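PDB 3QZ6: HpcH/HpaI aldolase from Desulfitobacterium hafniense, which belongs to the HpcH/HpaI aldolase family and has the TIM-barrel fold, a closed parallel beta barrel wrapped in helices. Local coordinates for residues V16-N22 against L38-D44; V210-A216 against A230-S236. All blocks are in the same frame, centred on the assembly; numbering follows the deposited sequence.

Interaction 1: V16-N22 against L38-D44; sequences VVGTMLN and LDYFIVD
D39 and V17 grip each other twice at the start of this strand pair. From its CB, which rests 3.6 Å from V17 O, the D39 side chain runs back toward strand 16-21: CG lies against V16 CB, and OD2 takes the V17 N-H on its anti lone pair at 2.9 Å, with an N-H...O angle of 163°. The other oxygen, OD1, turns to a salt bridge with K9. In return D39 N donates to V17 O at 2.8 Å, and Y40 N adds only a weak bond to the same carbonyl.

Further along, the Y40 ring lies flat over G18. With chi1 at 70°, its CG sits between the backbone N and carbonyl carbon, folding the ring back across the strand, and G18 CA stands 3.4 Å from the ring centroid, a CH-pi contact over the face. V16 CG2 touches the ring at CE2. Beyond G18 the parallel ladder runs through T19 O, which accepts I42 N; L21 N then reaches I42 O, and D44 N returns to L21 O. The bent M20 chain, a selenomethionine, lays SE 3.8 Å from I42 CB and its methyl against D44 CB, while on the other face L21 and F41 lie side by side, CD2 of L21 meeting CE1 of F41.

At the far end N22 ND2 donates to D44 OD2 at 2.7 Å, on its anti side but tilted out of the carboxylate plane, the amide and carboxylate planes 79° apart. The same OD2 forms a salt bridge with R72, and OD1 is bonded to H47 N. With donors on both oxygens, the D44 carboxylate is fixed in rotation and ties segment 16-22 to strand 68-72 and to the turn at H47.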
loop_
_atom_site.group_PDB
_atom_site.type_symbol
_atom_site.label_atom_id
_atom_site.label_comp_id
_atom_site.label_asym_id
_atom_site.label_seq_id
_atom_site.Cartn_x
_atom_site.Cartn_y
_atom_site.Cartn_z
ATOM N N VAL A 16 -16.635 11.964 -10.710
ATOM C CA VAL A 16 -16.080 10.671 -10.314
ATOM C C VAL A 16 -14.659 10.836 -9.805
ATOM O O VAL A 16 -13.938 11.740 -10.225
ATOM C CB VAL A 16 -16.124 9.645 -11.464
ATOM C CG1 VAL A 16 -17.571 9.377 -11.867
ATOM C CG2 VAL A 16 -15.316 10.142 -12.661
ATOM N N VAL A 17 -14.264 9.955 -8.897
ATOM C CA VAL A 17 -13.013 10.115 -8.180
ATOM C C VAL A 17 -12.123 8.885 -8.337
ATOM O O VAL A 17 -12.575 7.747 -8.159
ATOM C CB VAL A 17 -13.270 10.385 -6.681
ATOM C CG1 VAL A 17 -11.981 10.801 -5.990
ATOM C CG2 VAL A 17 -14.352 11.473 -6.507
ATOM N N GLY A 18 -10.857 9.127 -8.667
ATOM C CA GLY A 18 -9.899 8.061 -8.889
ATOM C C GLY A 18 -8.559 8.396 -8.268
ATOM O O GLY A 18 -8.348 9.504 -7.762
ATOM N N THR A 19 -7.644 7.438 -8.303
ATOM C CA THR A 19 -6.308 7.660 -7.783
ATOM C C THR A 19 -5.310 6.899 -8.652
ATOM O O THR A 19 -5.702 6.028 -9.437
ATOM C CB THR A 19 -6.224 7.230 -6.302
ATOM O OG1 THR A 19 -5.123 7.883 -5.669
ATOM C CG2 THR A 19 -6.074 5.706 -6.173
HETATM N N MSE A 20 -4.026 7.234 -8.534
HETATM C CA MSE A 20 -2.985 6.528 -9.274
HETATM C C MSE A 20 -2.556 5.259 -8.522
HETATM O O MSE A 20 -2.548 5.239 -7.290
HETATM C CB MSE A 20 -1.757 7.424 -9.462
HETATM C CG MSE A 20 -1.991 8.681 -10.304
HETATM SE SE MSE A 20 -2.424 8.213 -12.135
HETATM C CE MSE A 20 -0.921 6.986 -12.501
ATOM N N LEU A 21 -2.193 4.213 -9.267
ATOM C CA LEU A 21 -1.643 2.999 -8.683
ATOM C C LEU A 21 -0.233 2.773 -9.242
ATOM O O LEU A 21 -0.084 2.486 -10.431
ATOM C CB LEU A 21 -2.533 1.788 -9.015
ATOM C CG LEU A 21 -2.195 0.510 -8.232
ATOM C CD1 LEU A 21 -2.746 0.629 -6.809
ATOM C CD2 LEU A 21 -2.722 -0.758 -8.917
ATOM N N ASN A 22 0.793 2.907 -8.395
ATOM C CA ASN A 22 2.182 2.776 -8.841
ATOM C C ASN A 22 2.962 1.657 -8.172
ATOM O O ASN A 22 3.933 1.145 -8.747
ATOM C CB ASN A 22 2.964 4.087 -8.612
ATOM C CG ASN A 22 2.563 5.180 -9.569
ATOM O OD1 ASN A 22 1.536 5.832 -9.381
ATOM N ND2 ASN A 22 3.368 5.389 -10.610
ATOM N N LEU A 38 -13.776 5.048 -4.083
ATOM C CA LEU A 38 -13.225 5.420 -5.395
ATOM C C LEU A 38 -14.059 4.833 -6.527
ATOM O O LEU A 38 -14.562 3.722 -6.419
ATOM C CB LEU A 38 -11.765 4.968 -5.525
ATOM C CG LEU A 38 -10.765 5.769 -4.681
ATOM C CD1 LEU A 38 -9.394 5.111 -4.655
ATOM C CD2 LEU A 38 -10.665 7.192 -5.197
ATOM N N ASP A 39 -14.222 5.592 -7.605
ATOM C CA ASP A 39 -14.889 5.086 -8.802
ATOM C C ASP A 39 -13.939 4.329 -9.731
ATOM O O ASP A 39 -14.355 3.426 -10.451
ATOM C CB ASP A 39 -15.510 6.246 -9.576
ATOM C CG ASP A 39 -16.603 6.918 -8.797
ATOM O OD1 ASP A 39 -17.678 6.305 -8.679
ATOM O OD2 ASP A 39 -16.368 8.025 -8.271
ATOM N N TYR A 40 -12.669 4.728 -9.738
ATOM C CA TYR A 40 -11.705 4.147 -10.665
ATOM C C TYR A 40 -10.290 4.324 -10.128
ATOM O O TYR A 40 -10.070 5.025 -9.141
ATOM C CB TYR A 40 -11.821 4.804 -12.052
ATOM C CG TYR A 40 -11.327 6.243 -12.098
ATOM C CD1 TYR A 40 -10.034 6.548 -12.531
ATOM C CD2 TYR A 40 -12.151 7.294 -11.703
ATOM C CE1 TYR A 40 -9.576 7.858 -12.563
ATOM C CE2 TYR A 40 -11.703 8.600 -11.730
ATOM C CZ TYR A 40 -10.417 8.879 -12.164
ATOM O OH TYR A 40 -9.980 10.182 -12.194
ATOM N N PHE A 41 -9.331 3.661 -10.758
ATOM C CA PHE A 41 -7.938 3.974 -10.502
ATOM C C PHE A 41 -7.158 3.744 -11.773
ATOM O O PHE A 41 -7.636 3.081 -12.698
ATOM C CB PHE A 41 -7.361 3.153 -9.331
ATOM C CG PHE A 41 -7.396 1.668 -9.551
ATOM C CD1 PHE A 41 -6.336 1.018 -10.171
ATOM C CD2 PHE A 41 -8.488 0.919 -9.126
ATOM C CE1 PHE A 41 -6.361 -0.355 -10.361
ATOM C CE2 PHE A 41 -8.531 -0.449 -9.311
ATOM C CZ PHE A 41 -7.465 -1.098 -9.917
ATOM N N ILE A 42 -5.961 4.311 -11.831
ATOM C CA ILE A 42 -5.190 4.258 -13.056
ATOM C C ILE A 42 -3.889 3.544 -12.789
ATOM O O ILE A 42 -3.096 3.980 -11.958
ATOM C CB ILE A 42 -4.898 5.666 -13.603
ATOM C CG1 ILE A 42 -6.196 6.486 -13.686
ATOM C CG2 ILE A 42 -4.190 5.573 -14.964
ATOM C CD1 ILE A 42 -6.057 7.762 -14.513
ATOM N N VAL A 43 -3.681 2.430 -13.478
ATOM C CA VAL A 43 -2.445 1.683 -13.319
ATOM C C VAL A 43 -1.354 2.396 -14.112
ATOM O O VAL A 43 -1.525 2.663 -15.303
ATOM C CB VAL A 43 -2.595 0.233 -13.816
ATOM C CG1 VAL A 43 -1.268 -0.522 -13.654
ATOM C CG2 VAL A 43 -3.730 -0.475 -13.040
ATOM N N ASP A 44 -0.241 2.711 -13.456
ATOM C CA ASP A 44 0.838 3.440 -14.123
ATOM C C ASP A 44 1.809 2.508 -14.854
ATOM O O ASP A 44 2.802 2.078 -14.277
ATOM C CB ASP A 44 1.612 4.286 -13.119
ATOM C CG ASP A 44 2.385 5.420 -13.792
ATOM O OD1 ASP A 44 2.542 5.363 -15.027
ATOM O OD2 ASP A 44 2.826 6.356 -13.093
#

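Interaction 2: V210-A216 against A230-S236; sequences VKGFFTA and AQMLLWS
Strands 210-215 and 232-236 run parallel at 10°, their axes 4.8 Å apart, and the ladder passes from M232 N to K211 O, through F213 and L234, to S236 N on T215 O at 2.9 Å. Between G212 and M232 the backbones draw close, with G212 CA 3.0 Å from M232 O. Just before this, a water accepts from K211 N and, weakly, from Q231 N.

On the face carrying F214 and L234, the phenyl ring reaches across the ladder: its CD1 lies 3.5 Å from L234 CG, and S236 O sits at the ring edge, near its plane. A chi1 of 174° sets the F214 ring opposite its own N, reaching toward S236. V210 CG1 meets M232 CG at the start of the same face. On the other face T215 CG2 points at the edge of the W235 indole, 3.7 Å from CD1, while W235 NE1 bonds to A217 O. Y245 of the second subunit stacks on this indole and bonds to S236 OG. Helix 223-227 links the two strands in a beta-alpha-beta unit, the repeating element of a TIM barrel.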
loop_
_atom_site.group_PDB
_atom_site.type_symbol
_atom_site.label_atom_id
_atom_site.label_comp_id
_atom_site.label_asym_id
_atom_site.label_seq_id
_atom_site.Cartn_x
_atom_site.Cartn_y
_atom_site.Cartn_z
ATOM N N VAL A 210 -14.952 15.812 -21.801
ATOM C CA VAL A 210 -14.967 15.860 -20.345
ATOM C C VAL A 210 -13.669 16.455 -19.796
ATOM O O VAL A 210 -12.580 16.180 -20.292
ATOM C CB VAL A 210 -15.217 14.462 -19.731
ATOM C CG1 VAL A 210 -14.965 14.474 -18.229
ATOM C CG2 VAL A 210 -16.626 13.993 -20.031
ATOM N N LYS A 211 -13.797 17.274 -18.765
ATOM C CA LYS A 211 -12.644 17.902 -18.146
ATOM C C LYS A 211 -12.158 17.087 -16.944
ATOM O O LYS A 211 -12.955 16.662 -16.111
ATOM C CB LYS A 211 -12.994 19.342 -17.751
ATOM C CG LYS A 211 -13.147 20.261 -18.971
ATOM C CD LYS A 211 -13.698 21.639 -18.620
ATOM C CE LYS A 211 -15.108 21.548 -18.057
ATOM N NZ LYS A 211 -15.827 22.848 -18.222
ATOM N N GLY A 212 -10.852 16.844 -16.882
ATOM C CA GLY A 212 -10.268 16.090 -15.783
ATOM C C GLY A 212 -9.233 16.948 -15.085
ATOM O O GLY A 212 -8.833 17.987 -15.608
ATOM N N PHE A 213 -8.821 16.545 -13.890
ATOM C CA PHE A 213 -7.784 17.282 -13.176
ATOM C C PHE A 213 -7.043 16.365 -12.219
ATOM O O PHE A 213 -7.656 15.561 -11.522
ATOM C CB PHE A 213 -8.389 18.443 -12.393
ATOM C CG PHE A 213 -7.367 19.425 -11.875
ATOM C CD1 PHE A 213 -6.908 20.454 -12.683
ATOM C CD2 PHE A 213 -6.878 19.325 -10.581
ATOM C CE1 PHE A 213 -5.970 21.369 -12.212
ATOM C CE2 PHE A 213 -5.937 20.235 -10.100
ATOM C CZ PHE A 213 -5.488 21.263 -10.920
ATOM N N PHE A 214 -5.723 16.493 -12.188
ATOM C CA PHE A 214 -4.911 15.749 -11.242
ATOM C C PHE A 214 -4.294 16.647 -10.194
ATOM O O PHE A 214 -3.646 17.640 -10.523
ATOM C CB PHE A 214 -3.775 15.017 -11.949
ATOM C CG PHE A 214 -2.812 14.348 -10.998
ATOM C CD1 PHE A 214 -3.201 13.227 -10.274
ATOM C CD2 PHE A 214 -1.531 14.851 -10.812
ATOM C CE1 PHE A 214 -2.310 12.598 -9.392
ATOM C CE2 PHE A 214 -0.643 14.238 -9.933
ATOM C CZ PHE A 214 -1.034 13.103 -9.221
ATOM N N THR A 215 -4.468 16.281 -8.931
ATOM C CA THR A 215 -3.726 16.945 -7.870
ATOM C C THR A 215 -2.968 15.902 -7.055
ATOM O O THR A 215 -3.509 14.850 -6.699
ATOM C CB THR A 215 -4.621 17.855 -7.010
ATOM O OG1 THR A 215 -3.795 18.686 -6.188
ATOM C CG2 THR A 215 -5.556 17.036 -6.148
ATOM N N ALA A 216 -1.694 16.183 -6.803
ATOM C CA ALA A 216 -0.758 15.159 -6.350
ATOM C C ALA A 216 -0.783 14.919 -4.856
ATOM O O ALA A 216 -0.463 13.819 -4.390
ATOM C CB ALA A 216 0.662 15.501 -6.800
ATOM N N ALA A 230 -15.153 20.115 -13.915
ATOM C CA ALA A 230 -14.367 18.907 -14.163
ATOM C C ALA A 230 -15.055 17.697 -13.534
ATOM O O ALA A 230 -15.336 17.702 -12.338
ATOM C CB ALA A 230 -12.984 19.073 -13.584
ATOM N N GLN A 231 -15.325 16.662 -14.330
ATOM C CA GLN A 231 -15.932 15.440 -13.796
ATOM C C GLN A 231 -14.911 14.347 -13.459
ATOM O O GLN A 231 -15.161 13.504 -12.586
ATOM C CB GLN A 231 -16.950 14.861 -14.774
ATOM C CG GLN A 231 -18.139 15.738 -15.093
ATOM C CD GLN A 231 -19.018 15.100 -16.154
ATOM O OE1 GLN A 231 -18.984 15.492 -17.320
ATOM N NE2 GLN A 231 -19.793 14.087 -15.756
HETATM N N MSE A 232 -13.781 14.336 -14.164
HETATM C CA MSE A 232 -12.756 13.319 -13.927
HETATM C C MSE A 232 -11.749 13.808 -12.899
HETATM O O MSE A 232 -10.806 14.524 -13.233
HETATM C CB MSE A 232 -12.031 12.944 -15.224
HETATM C CG MSE A 232 -12.774 11.951 -16.093
HETATM SE SE MSE A 232 -12.923 10.172 -15.277
HETATM C CE MSE A 232 -11.054 9.605 -15.358
ATOM N N LEU A 233 -11.948 13.419 -11.646
ATOM C CA LEU A 233 -11.104 13.913 -10.569
ATOM C C LEU A 233 -10.112 12.835 -10.166
ATOM O O LEU A 233 -10.509 11.752 -9.749
ATOM C CB LEU A 233 -11.965 14.315 -9.372
ATOM C CG LEU A 233 -13.128 15.243 -9.741
ATOM C CD1 LEU A 233 -14.030 15.494 -8.532
ATOM C CD2 LEU A 233 -12.607 16.556 -10.325
ATOM N N LEU A 234 -8.825 13.151 -10.290
ATOM C CA LEU A 234 -7.750 12.201 -10.033
ATOM C C LEU A 234 -6.864 12.734 -8.912
ATOM O O LEU A 234 -6.177 13.738 -9.083
ATOM C CB LEU A 234 -6.912 12.026 -11.301
ATOM C CG LEU A 234 -5.789 10.991 -11.211
ATOM C CD1 LEU A 234 -6.378 9.625 -10.918
ATOM C CD2 LEU A 234 -4.971 10.955 -12.510
ATOM N N TRP A 235 -6.874 12.063 -7.767
ATOM C CA TRP A 235 -6.186 12.582 -6.583
ATOM C C TRP A 235 -5.141 11.617 -6.043
ATOM O O TRP A 235 -5.448 10.467 -5.718
ATOM C CB TRP A 235 -7.196 12.922 -5.474
ATOM C CG TRP A 235 -6.533 13.142 -4.144
ATOM C CD1 TRP A 235 -5.750 14.202 -3.782
ATOM C CD2 TRP A 235 -6.581 12.274 -3.009
ATOM N NE1 TRP A 235 -5.301 14.037 -2.493
ATOM C CE2 TRP A 235 -5.800 12.863 -1.998
ATOM C CE3 TRP A 235 -7.207 11.054 -2.749
ATOM C CZ2 TRP A 235 -5.626 12.268 -0.752
ATOM C CZ3 TRP A 235 -7.031 10.471 -1.507
ATOM C CH2 TRP A 235 -6.258 11.080 -0.528
ATOM N N SER A 236 -3.903 12.090 -5.963
ATOM C CA SER A 236 -2.830 11.367 -5.272
ATOM C C SER A 236 -2.618 9.942 -5.795
ATOM O O SER A 236 -2.754 9.678 -6.996
ATOM C CB SER A 236 -3.091 11.365 -3.755
ATOM O OG SER A 236 -1.950 10.919 -3.037
HETATM O O HOH W 1 -16.276 17.879 -17.322
#

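Overall arrangement
The two interactions meet where the barrel closes, because strands 16-21 and 232-237, the first and last of its eight, are neighbours. Their centres are 10 Å apart. V16 N lies 2.8 Å from Q231 O and T19 OG1 2.6 Å from W235 O, both probable hydrogen bonds across the seam. Inside, Y40 of interaction 1 packs on M232 of interaction 2, with CZ 3.3 Å from CE, and V16 CG2 approaches M232 SE. Both interactions also touch the second subunit, through V17 and L38 in one and L233, W235 and S236 in the other. A zinc ion lies about 8 Å from the side chain of L21, in interaction 1.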